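Local structure of alcohol dehydrogenase YqhD (Escherichia coli, 4QGS) at residues G32-I37 with K66-L71; L58-D63 with P188-T193; A302-K307 with A339-F344. The protein reduces a broad range of short-chain aldehydes to primary alcohols with NADPH, using one catalytic zinc ion per subunit. All coordinates share one frame; numbering follows the deposited sequence.

Contact 1. Residues G32-I37 with K66-L71; sequences GLREQI and KGMDVL
Arg34 and Met68 bury the most surface here, lying alongside each other as their side chains run in opposite directions between the turn 32-37 and the approach to strand 69-73. The arginine holds a single backbone acceptor, Lys66 O, with both terminal nitrogens: NH1 of Arg34 stands 2.9 Å from Lys66 O and NH2 of Arg34 2.8 Å from the same atom. Neither hydrogen bond is straight, as expected when one oxygen is shared by both ends of a guanidinium. That oxygen lies almost in the guanidinium plane, while the two donors come in from one face of the peptide, tilted 30° from its carbonyl plane. With CG anti to the backbone N (chi1 -172°) and the chain extended as far as NE, the guanidinium is carried well clear of its own turn; NH2 also bonds Ala64 O, which further restricts its rotation. Met68 covers one face of the flat group, its SD 4.0 Å above the plane and over the centre. From there a bend at chi3 (57°) turns the methyl toward the buried Ile37, where Met68 CE meets Ile37 CG2 at 3.7 Å. Shortening Met68 to an alanine would probably strip the thioether from that guanidinium face and leave Ile37 without its apolar partner across the contact. Strand 69-73, at the edge of the parallel sheet, pairs its backbone with strand 42-46, against which Ile37 packs through Val43, while Leu33 of the turn rests on helix 57-64 and on Phe183 of strand 183-186.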
# COMPACT_ATOMS: atom_id res chain seq x y z
N GLY A 32 7.06 -23.66 -0.37
CA GLY A 32 8.01 -23.28 -1.41
C GLY A 32 9.13 -22.37 -0.94
O GLY A 32 10.00 -22.01 -1.73
N LEU A 33 9.11 -21.99 0.33
CA LEU A 33 10.06 -21.02 0.87
C LEU A 33 11.51 -21.49 0.91
O LEU A 33 12.42 -20.83 0.42
CB LEU A 33 9.64 -20.62 2.29
CG LEU A 33 10.66 -19.81 3.11
CD1 LEU A 33 10.86 -18.46 2.46
CD2 LEU A 33 10.19 -19.63 4.53
N ARG A 34 11.72 -22.65 1.51
CA ARG A 34 13.06 -23.15 1.76
C ARG A 34 13.95 -23.20 0.50
O ARG A 34 15.12 -22.81 0.53
CB ARG A 34 12.96 -24.53 2.40
CG ARG A 34 14.29 -25.07 2.90
CD ARG A 34 14.13 -26.45 3.51
NE ARG A 34 15.38 -26.88 4.13
CZ ARG A 34 15.61 -26.90 5.44
NH1 ARG A 34 16.78 -27.31 5.90
NH2 ARG A 34 14.66 -26.53 6.29
N GLU A 35 13.38 -23.67 -0.60
CA GLU A 35 14.16 -23.86 -1.82
C GLU A 35 14.61 -22.53 -2.43
O GLU A 35 15.51 -22.49 -3.27
CB GLU A 35 13.36 -24.68 -2.84
CG GLU A 35 12.11 -24.04 -3.37
CD GLU A 35 11.28 -25.00 -4.21
OE1 GLU A 35 10.20 -25.44 -3.74
OE2 GLU A 35 11.70 -25.30 -5.34
N GLN A 36 14.01 -21.42 -1.98
CA GLN A 36 14.38 -20.11 -2.51
C GLN A 36 15.63 -19.52 -1.86
O GLN A 36 16.20 -18.54 -2.34
CB GLN A 36 13.22 -19.12 -2.35
CG GLN A 36 11.90 -19.59 -2.89
CD GLN A 36 11.89 -19.76 -4.39
OE1 GLN A 36 12.53 -19.00 -5.12
NE2 GLN A 36 11.15 -20.75 -4.86
N ILE A 37 16.06 -20.12 -0.77
CA ILE A 37 17.17 -19.58 0.01
C ILE A 37 18.30 -20.59 -0.01
O ILE A 37 18.06 -21.78 0.21
CB ILE A 37 16.74 -19.28 1.46
CG1 ILE A 37 15.60 -18.26 1.48
CG2 ILE A 37 17.91 -18.80 2.30
CD1 ILE A 37 15.08 -18.02 2.87
N LYS A 66 14.11 -25.15 9.17
CA LYS A 66 14.78 -25.87 10.24
C LYS A 66 16.06 -26.52 9.74
O LYS A 66 16.06 -27.16 8.69
CB LYS A 66 13.84 -26.90 10.84
CG LYS A 66 14.28 -27.42 12.17
CD LYS A 66 13.36 -28.51 12.63
CE LYS A 66 14.12 -29.45 13.52
NZ LYS A 66 14.62 -28.77 14.76
N GLY A 67 17.15 -26.35 10.48
CA GLY A 67 18.43 -26.91 10.09
C GLY A 67 19.32 -25.89 9.41
O GLY A 67 20.53 -26.07 9.29
N MET A 68 18.71 -24.79 8.96
CA MET A 68 19.48 -23.72 8.36
C MET A 68 19.92 -22.72 9.43
O MET A 68 19.41 -22.72 10.56
CB MET A 68 18.67 -23.03 7.26
CG MET A 68 18.39 -23.98 6.10
SD MET A 68 17.31 -23.34 4.81
CE MET A 68 18.20 -21.87 4.32
N ASP A 69 20.88 -21.88 9.06
CA ASP A 69 21.48 -20.91 9.97
C ASP A 69 20.58 -19.67 10.03
O ASP A 69 20.68 -18.78 9.18
CB ASP A 69 22.89 -20.58 9.47
CG ASP A 69 23.67 -19.72 10.43
OD1 ASP A 69 23.20 -19.46 11.55
OD2 ASP A 69 24.80 -19.34 10.07
N VAL A 70 19.70 -19.64 11.03
CA VAL A 70 18.69 -18.59 11.12
C VAL A 70 18.83 -17.72 12.38
O VAL A 70 18.99 -18.24 13.49
CB VAL A 70 17.27 -19.21 11.09
CG1 VAL A 70 16.21 -18.13 11.24
CG2 VAL A 70 17.06 -20.01 9.81
N LEU A 71 18.77 -16.41 12.18
CA LEU A 71 18.78 -15.43 13.27
C LEU A 71 17.48 -14.62 13.21
O LEU A 71 16.79 -14.64 12.19
CB LEU A 71 19.98 -14.49 13.16
CG LEU A 71 21.38 -14.92 13.61
CD1 LEU A 71 21.82 -16.22 12.96
CD2 LEU A 71 22.38 -13.81 13.30

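Contact 2. Residues L58-D63 with P188-T193; sequences LDQVLD and PVYTYT
Tyr190 OH donates a short hydrogen bond to Gln60 OE1, 2.6 Å between the two oxygens, and this bond carries nearly all of the contact. The hydroxyl stands above the amide, 38° out of the carbonyl plane and therefore not on a lone pair. Gln60 OE1 lies at the edge of the tyrosine ring, near its plane, and 3.4 Å from Tyr190 CE1. Amide and ring planes are turned 63° against each other, so the two flat groups do not stack. The side chains arrive from opposite directions: Gln60 leaves helix 57-64 with its chain extended beyond CG (chi2 -170°), which carries the amide off the helix to the phenol. Gln60 is exposed whereas Tyr190 is buried, and the bond gives the hydroxyl of this buried ring a polar partner at the protein surface. The tyrosine's own backbone is set in a compact turn. Within it Pro188 O accepts from Thr191 N at 2.8 Å and from Thr191 OG1 at 2.7 Å, the hydroxyl lying in the carbonyl plane on a lone pair. Ile30 packs on Tyr190 from a neighbouring loop. Tyr190 and Thr193 both bind NADP(+), and Thr149, another residue of that site, has its side chain about 5 Å from that of Tyr190. The position of the bond is consistent with a place beside the cofactor cleft, which is empty of NADP(+) in this structure, in the N-terminal, nucleotide-binding part of an iron-containing alcohol dehydrogenase fold, here with zinc as the metal.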
# COMPACT_ATOMS: atom_id res chain seq x y z
N LEU A 58 5.28 -17.15 12.49
CA LEU A 58 6.73 -17.16 12.66
C LEU A 58 7.23 -18.58 12.91
O LEU A 58 8.27 -18.98 12.39
CB LEU A 58 7.17 -16.25 13.79
CG LEU A 58 8.68 -16.22 13.99
CD1 LEU A 58 9.39 -15.70 12.72
CD2 LEU A 58 9.04 -15.39 15.21
N ASP A 59 6.48 -19.34 13.70
CA ASP A 59 6.83 -20.74 13.94
C ASP A 59 6.82 -21.56 12.65
O ASP A 59 7.64 -22.47 12.47
CB ASP A 59 5.89 -21.38 14.97
CG ASP A 59 6.16 -20.89 16.39
OD1 ASP A 59 7.30 -20.46 16.69
OD2 ASP A 59 5.24 -20.97 17.22
N GLN A 60 5.90 -21.25 11.73
CA GLN A 60 5.87 -21.96 10.45
C GLN A 60 7.08 -21.61 9.61
O GLN A 60 7.62 -22.47 8.92
CB GLN A 60 4.59 -21.67 9.66
CG GLN A 60 3.33 -22.32 10.23
CD GLN A 60 2.13 -22.21 9.30
OE1 GLN A 60 2.27 -21.97 8.10
NE2 GLN A 60 0.93 -22.38 9.86
N VAL A 61 7.51 -20.35 9.67
CA VAL A 61 8.71 -19.95 8.96
C VAL A 61 9.93 -20.66 9.54
O VAL A 61 10.75 -21.21 8.81
CB VAL A 61 8.91 -18.42 9.00
CG1 VAL A 61 10.22 -18.03 8.32
CG2 VAL A 61 7.73 -17.73 8.32
N LEU A 62 10.04 -20.66 10.87
CA LEU A 62 11.15 -21.32 11.54
C LEU A 62 11.18 -22.81 11.21
O LEU A 62 12.25 -23.37 10.92
CB LEU A 62 11.08 -21.10 13.05
CG LEU A 62 11.30 -19.64 13.47
CD1 LEU A 62 11.03 -19.45 14.95
CD2 LEU A 62 12.71 -19.18 13.11
N ASP A 63 10.02 -23.45 11.21
CA ASP A 63 9.94 -24.87 10.84
C ASP A 63 10.35 -25.12 9.39
O ASP A 63 11.05 -26.09 9.09
CB ASP A 63 8.53 -25.43 11.08
CG ASP A 63 8.36 -26.82 10.49
OD1 ASP A 63 7.91 -26.94 9.33
OD2 ASP A 63 8.68 -27.80 11.19
N PRO A 188 -3.26 -16.90 1.70
CA PRO A 188 -4.49 -16.28 2.18
C PRO A 188 -4.88 -16.75 3.59
O PRO A 188 -5.51 -16.00 4.34
CB PRO A 188 -5.52 -16.72 1.15
CG PRO A 188 -4.71 -16.86 -0.13
CD PRO A 188 -3.41 -17.45 0.34
N VAL A 189 -4.51 -17.97 3.95
CA VAL A 189 -4.85 -18.47 5.29
C VAL A 189 -4.27 -17.59 6.39
O VAL A 189 -4.88 -17.41 7.45
CB VAL A 189 -4.38 -19.92 5.48
CG1 VAL A 189 -4.57 -20.37 6.96
CG2 VAL A 189 -5.12 -20.84 4.52
N TYR A 190 -3.09 -17.01 6.14
CA TYR A 190 -2.48 -16.11 7.12
C TYR A 190 -3.29 -14.83 7.32
O TYR A 190 -3.08 -14.12 8.29
CB TYR A 190 -1.05 -15.73 6.72
CG TYR A 190 -0.06 -16.88 6.66
CD1 TYR A 190 -0.33 -18.10 7.27
CD2 TYR A 190 1.15 -16.74 5.98
CE1 TYR A 190 0.58 -19.15 7.21
CE2 TYR A 190 2.07 -17.79 5.92
CZ TYR A 190 1.77 -18.98 6.54
OH TYR A 190 2.67 -20.03 6.48
N THR A 191 -4.22 -14.53 6.40
CA THR A 191 -5.04 -13.33 6.57
C THR A 191 -6.31 -13.58 7.39
O THR A 191 -7.01 -12.64 7.74
CB THR A 191 -5.46 -12.70 5.20
OG1 THR A 191 -6.47 -13.49 4.56
CG2 THR A 191 -4.26 -12.58 4.28
N TYR A 192 -6.61 -14.84 7.70
CA TYR A 192 -7.83 -15.16 8.45
C TYR A 192 -7.91 -14.46 9.80
O TYR A 192 -9.00 -14.16 10.28
CB TYR A 192 -7.94 -16.67 8.71
CG TYR A 192 -8.18 -17.55 7.51
CD1 TYR A 192 -8.27 -17.04 6.21
CD2 TYR A 192 -8.31 -18.93 7.68
CE1 TYR A 192 -8.48 -17.88 5.13
CE2 TYR A 192 -8.52 -19.76 6.62
CZ TYR A 192 -8.61 -19.25 5.34
OH TYR A 192 -8.82 -20.12 4.29
N THR A 193 -6.76 -14.22 10.41
CA THR A 193 -6.72 -13.67 11.77
C THR A 193 -6.80 -12.13 11.83
O THR A 193 -6.92 -11.55 12.91
CB THR A 193 -5.44 -14.12 12.51
OG1 THR A 193 -4.29 -13.73 11.75
CG2 THR A 193 -5.44 -15.62 12.69

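Contact 3. Residues A302-K307 with A339-F344; sequences ALWNEK and AATRNF
Two helices of the all-helical C-terminal part of the enzyme, 292-306 and 330-347, meet here through few side-chain atoms. Trp304 turns the six-membered end of its indole toward helix 330-347, and its CZ3 touches Thr341 OG1 at 3.5 Å and Thr341 CG2 at 3.8 Å. The hydroxyl lies at the ring edge, near its plane, and the two side chains cross at about a right angle, so Thr341 meets the rim of the indole. With chi1 at -54°, OG1 sits beside the threonine's own backbone N and CG2 beside its carbonyl carbon, a setting that brings both branches to CZ3. The hydroxyl makes no hydrogen bond to the indole; it is engaged by Ala337 O, one turn earlier in its helix, and by the OH of Tyr318, whose ring also packs edge-to-face with Trp304. A second, looser approach brings Arg342 NH1 to 4.1 Å from Ala302 N, too far for a hydrogen bond, and between two donors. The arginine bends at chi3 (-71°) to come nearer, while its NH2 is hydrogen-bonded to Thr352 OG1. Val211 and Phe207 of helix 196-211 pack on Trp304 and Thr341 respectively. The Trp304 side chain is about 14 Å from the zinc ion, so the contact is core packing away from the metal, within the helical domain that carries the metal site in iron-containing alcohol dehydrogenases.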
# COMPACT_ATOMS: atom_id res chain seq x y z
N ALA A 302 -15.52 13.07 -2.19
CA ALA A 302 -15.53 14.53 -2.26
C ALA A 302 -14.64 15.01 -3.41
O ALA A 302 -15.00 15.95 -4.14
CB ALA A 302 -15.07 15.14 -0.93
N LEU A 303 -13.49 14.37 -3.58
CA LEU A 303 -12.56 14.76 -4.64
C LEU A 303 -13.17 14.49 -6.02
O LEU A 303 -13.03 15.31 -6.94
CB LEU A 303 -11.22 14.02 -4.48
CG LEU A 303 -10.13 14.45 -5.47
CD1 LEU A 303 -8.74 14.48 -4.83
CD2 LEU A 303 -10.13 13.55 -6.70
N TRP A 304 -13.81 13.33 -6.16
CA TRP A 304 -14.43 12.97 -7.43
C TRP A 304 -15.51 13.97 -7.84
O TRP A 304 -15.57 14.38 -9.00
CB TRP A 304 -15.01 11.56 -7.35
CG TRP A 304 -14.02 10.48 -7.67
CD1 TRP A 304 -12.72 10.62 -8.06
CD2 TRP A 304 -14.28 9.08 -7.61
NE1 TRP A 304 -12.16 9.38 -8.28
CE2 TRP A 304 -13.10 8.42 -8.00
CE3 TRP A 304 -15.40 8.32 -7.28
CZ2 TRP A 304 -13.01 7.02 -8.06
CZ3 TRP A 304 -15.32 6.94 -7.34
CH2 TRP A 304 -14.13 6.30 -7.74
N ASN A 305 -16.33 14.40 -6.89
CA ASN A 305 -17.35 15.38 -7.24
C ASN A 305 -16.72 16.70 -7.66
O ASN A 305 -17.16 17.34 -8.62
CB ASN A 305 -18.32 15.63 -6.08
CG ASN A 305 -19.29 16.76 -6.39
OD1 ASN A 305 -20.12 16.64 -7.30
ND2 ASN A 305 -19.16 17.86 -5.67
N GLU A 306 -15.66 17.10 -6.97
CA GLU A 306 -14.97 18.33 -7.28
C GLU A 306 -14.28 18.27 -8.65
O GLU A 306 -14.21 19.27 -9.36
CB GLU A 306 -13.94 18.64 -6.18
CG GLU A 306 -13.05 19.83 -6.49
CD GLU A 306 -13.81 21.13 -6.52
OE1 GLU A 306 -14.80 21.27 -5.77
OE2 GLU A 306 -13.42 22.02 -7.32
N LYS A 307 -13.77 17.10 -9.01
CA LYS A 307 -13.01 16.93 -10.23
C LYS A 307 -13.84 16.24 -11.32
O LYS A 307 -13.29 15.59 -12.21
CB LYS A 307 -11.73 16.14 -9.96
CG LYS A 307 -10.77 16.81 -8.99
CD LYS A 307 -10.35 18.20 -9.48
CE LYS A 307 -9.57 18.12 -10.79
NZ LYS A 307 -9.44 19.47 -11.43
N ALA A 339 -22.08 7.85 -5.41
CA ALA A 339 -22.89 7.38 -4.29
C ALA A 339 -22.68 5.88 -4.03
O ALA A 339 -22.62 5.45 -2.87
CB ALA A 339 -24.37 7.67 -4.53
N ALA A 340 -22.58 5.09 -5.10
CA ALA A 340 -22.35 3.65 -4.96
C ALA A 340 -20.99 3.38 -4.31
O ALA A 340 -20.85 2.44 -3.52
CB ALA A 340 -22.42 2.93 -6.33
N THR A 341 -20.00 4.21 -4.64
CA THR A 341 -18.66 4.07 -4.08
C THR A 341 -18.67 4.42 -2.59
O THR A 341 -18.13 3.69 -1.76
CB THR A 341 -17.65 4.96 -4.83
OG1 THR A 341 -17.72 4.66 -6.23
CG2 THR A 341 -16.22 4.71 -4.34
N ARG A 342 -19.31 5.53 -2.26
CA ARG A 342 -19.47 5.93 -0.88
C ARG A 342 -20.17 4.83 -0.10
O ARG A 342 -19.71 4.42 0.96
CB ARG A 342 -20.27 7.23 -0.79
CG ARG A 342 -20.22 7.88 0.57
CD ARG A 342 -21.08 9.15 0.61
NE ARG A 342 -20.54 10.29 -0.14
CZ ARG A 342 -19.55 11.07 0.28
NH1 ARG A 342 -19.15 12.10 -0.44
NH2 ARG A 342 -18.93 10.80 1.42
N ASN A 343 -21.27 4.32 -0.63
CA ASN A 343 -22.02 3.27 0.04
C ASN A 343 -21.19 2.00 0.24
O ASN A 343 -21.27 1.36 1.28
CB ASN A 343 -23.29 2.94 -0.73
CG ASN A 343 -24.09 1.84 -0.07
OD1 ASN A 343 -24.70 2.06 0.99
ND2 ASN A 343 -24.09 0.65 -0.66
N PHE A 344 -20.39 1.65 -0.77
CA PHE A 344 -19.52 0.48 -0.67
C PHE A 344 -18.57 0.62 0.53
O PHE A 344 -18.45 -0.30 1.35
CB PHE A 344 -18.74 0.29 -1.99
CG PHE A 344 -17.72 -0.83 -1.95
CD1 PHE A 344 -18.12 -2.14 -1.78
CD2 PHE A 344 -16.37 -0.55 -2.11
CE1 PHE A 344 -17.19 -3.18 -1.75
CE2 PHE A 344 -15.43 -1.58 -2.08
CZ PHE A 344 -15.85 -2.89 -1.89

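How the contacts relate
From the N terminus, the turn 32-37 comes first, followed by the helix segment 58-63 and then 66-71, which closes the short loop of contact 1. The partner of 58-63 waits until 188-193, so the loop of contact 2 opens inside that of contact 1 and ends far beyond it: the two cross. They also touch, through Val70 with Leu62 and Leu33 with Val61. Contact 1 joins the turn 32-37 to the lead into edge strand 69-73, contact 2 joins helix 57-64 to the turn after strand 183-186. Contact 3 opens and closes later, on the opposite side of the chain's centre. Its centre is about 37 Å from that of contact 2, and it joins C-terminal helices.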